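Local coordinates for peptide methionine sulfoxide reductase msrA/msrB (PDB 3BQG), which reduces the S epimer of methionine sulfoxide back to methionine, probably through a cysteine sulfenic acid intermediate of its MsrA domain, at residues 17-22 and 159-164. The protein carries 1 engineered substitution. Sequence-based numbering, arbitrary orientation.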
# COMPACT_ATOMS: atom_id res chain seq x y z
N GLU A 17 4.05 1.06 -5.60
CA GLU A 17 3.63 2.25 -6.32
C GLU A 17 3.63 1.98 -7.82
O GLU A 17 2.65 2.25 -8.51
CB GLU A 17 4.56 3.43 -6.03
CG GLU A 17 4.28 4.62 -6.95
CD GLU A 17 5.45 5.57 -7.04
OE1 GLU A 17 6.58 5.11 -7.32
OE2 GLU A 17 5.25 6.79 -6.82
N ALA A 18 4.74 1.44 -8.30
CA ALA A 18 4.88 1.13 -9.72
C ALA A 18 3.73 0.23 -10.16
O ALA A 18 3.20 0.35 -11.26
CB ALA A 18 6.21 0.43 -9.96
N TYR A 19 3.36 -0.69 -9.28
CA TYR A 19 2.27 -1.62 -9.53
C TYR A 19 0.92 -0.91 -9.71
O TYR A 19 0.23 -1.14 -10.70
CB TYR A 19 2.20 -2.62 -8.37
CG TYR A 19 1.02 -3.57 -8.38
CD1 TYR A 19 0.95 -4.62 -9.29
CD2 TYR A 19 -0.01 -3.42 -7.46
CE1 TYR A 19 -0.13 -5.51 -9.27
CE2 TYR A 19 -1.08 -4.29 -7.43
CZ TYR A 19 -1.14 -5.34 -8.34
OH TYR A 19 -2.20 -6.21 -8.29
N PHE A 20 0.55 -0.06 -8.77
CA PHE A 20 -0.74 0.63 -8.87
C PHE A 20 -0.86 1.64 -10.01
O PHE A 20 -1.96 1.89 -10.50
CB PHE A 20 -1.11 1.27 -7.52
CG PHE A 20 -1.86 0.35 -6.61
CD1 PHE A 20 -3.24 0.21 -6.73
CD2 PHE A 20 -1.19 -0.45 -5.69
CE1 PHE A 20 -3.94 -0.73 -5.96
CE2 PHE A 20 -1.87 -1.39 -4.92
CZ PHE A 20 -3.26 -1.53 -5.05
N GLN A 21 0.26 2.20 -10.44
CA GLN A 21 0.25 3.17 -11.54
C GLN A 21 -0.16 2.52 -12.87
O GLN A 21 -0.73 3.19 -13.73
CB GLN A 21 1.63 3.83 -11.69
CG GLN A 21 1.91 4.91 -10.66
CD GLN A 21 1.17 6.21 -10.97
OE1 GLN A 21 -0.01 6.20 -11.31
NE2 GLN A 21 1.87 7.33 -10.83
N ARG A 22 0.14 1.23 -13.03
CA ARG A 22 -0.20 0.52 -14.26
C ARG A 22 -1.68 0.16 -14.39
O ARG A 22 -2.12 -0.27 -15.46
CB ARG A 22 0.62 -0.77 -14.38
CG ARG A 22 2.09 -0.56 -14.72
CD ARG A 22 2.82 -1.89 -14.91
NE ARG A 22 2.24 -2.71 -15.98
CZ ARG A 22 2.95 -3.27 -16.95
NH1 ARG A 22 2.34 -3.99 -17.88
NH2 ARG A 22 4.26 -3.09 -17.01
N ARG A 159 4.15 -6.57 -13.50
CA ARG A 159 3.41 -7.05 -14.67
C ARG A 159 2.02 -7.55 -14.26
O ARG A 159 1.04 -7.36 -14.98
CB ARG A 159 4.14 -8.22 -15.33
CG ARG A 159 5.60 -7.98 -15.67
CD ARG A 159 6.22 -9.29 -16.15
NE ARG A 159 7.62 -9.23 -16.60
CZ ARG A 159 8.34 -8.12 -16.78
NH1 ARG A 159 9.60 -8.22 -17.20
NH2 ARG A 159 7.84 -6.92 -16.53
N LYS A 160 1.96 -8.20 -13.10
CA LYS A 160 0.71 -8.76 -12.58
C LYS A 160 -0.44 -7.76 -12.47
O LYS A 160 -1.58 -8.16 -12.27
CB LYS A 160 0.97 -9.39 -11.21
CG LYS A 160 1.95 -10.55 -11.26
CD LYS A 160 2.01 -11.28 -9.92
CE LYS A 160 2.94 -12.49 -9.99
NZ LYS A 160 2.98 -13.25 -8.71
N ALA A 161 -0.14 -6.48 -12.61
CA ALA A 161 -1.19 -5.47 -12.53
C ALA A 161 -2.08 -5.53 -13.76
O ALA A 161 -3.24 -5.10 -13.73
CB ALA A 161 -0.57 -4.07 -12.41
N ASP A 162 -1.54 -6.09 -14.84
CA ASP A 162 -2.27 -6.21 -16.11
C ASP A 162 -3.38 -7.25 -16.09
O ASP A 162 -4.31 -7.17 -16.89
CB ASP A 162 -1.29 -6.53 -17.24
CG ASP A 162 -0.11 -5.57 -17.27
OD1 ASP A 162 -0.33 -4.34 -17.18
OD2 ASP A 162 1.03 -6.05 -17.39
N GLU A 163 -3.27 -8.23 -15.21
CA GLU A 163 -4.30 -9.25 -15.12
C GLU A 163 -5.63 -8.60 -14.75
O GLU A 163 -5.69 -7.79 -13.82
CB GLU A 163 -3.93 -10.31 -14.08
CG GLU A 163 -2.89 -11.31 -14.56
CD GLU A 163 -2.39 -12.21 -13.45
OE1 GLU A 163 -3.22 -12.63 -12.61
OE2 GLU A 163 -1.18 -12.51 -13.43
N PRO A 164 -6.70 -8.94 -15.47
CA PRO A 164 -8.02 -8.37 -15.19
C PRO A 164 -8.59 -8.99 -13.93
O PRO A 164 -8.29 -10.14 -13.61
CB PRO A 164 -8.81 -8.74 -16.43
CG PRO A 164 -8.25 -10.09 -16.77
CD PRO A 164 -6.76 -9.87 -16.62
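Tyr19 reaches from helix 14-21 to the 3-10 turn that runs through 159-161 and brings CD1 and CE1 of its ring against Ala161. Its CG stands anti to the backbone N (chi1 173°), which carries the ring out from the helix, and ring atom CE1 comes to 3.4 Å from Ala161 CA. The methyl of Ala161 points back at the helix and sits 3.5 Å from Tyr19 CD1, while the carbonyl carbon of Lys160 lies at the ring edge, near its plane. Beyond this apolar patch the phenol OH hydrogen-bonds the backbone O of Tyr74, which ties the far end of the ring to helix 68-78. Helix 14-21 is the one that follows the first strand of the central mixed sheet in this MsrA domain, just after Cys12, the residue modified to S-hydroxycysteine; the contact thus joins that helix to the loop following helix 145-148. Arg22 rests its CB 4.0 Å from Ala161 CB and sends its guanidinium to Asp162, bending at chi3 (59°) on the way. The two form a salt bridge with a side-on grip, both NE and NH1 donating to OD1 of Asp162. NH1 makes the shorter and straighter bond, 2.8 Å to Asp162 OD1, which accepts it with its syn lone pair; the bond from NE is longer, at 3.3 Å, and more bent. The guanidinium and carboxylate planes are turned 52° apart, yet OD1 remains in the guanidinium plane. Over one guanidinium face lies Arg159 CA, 4.4 Å from Arg22 CZ.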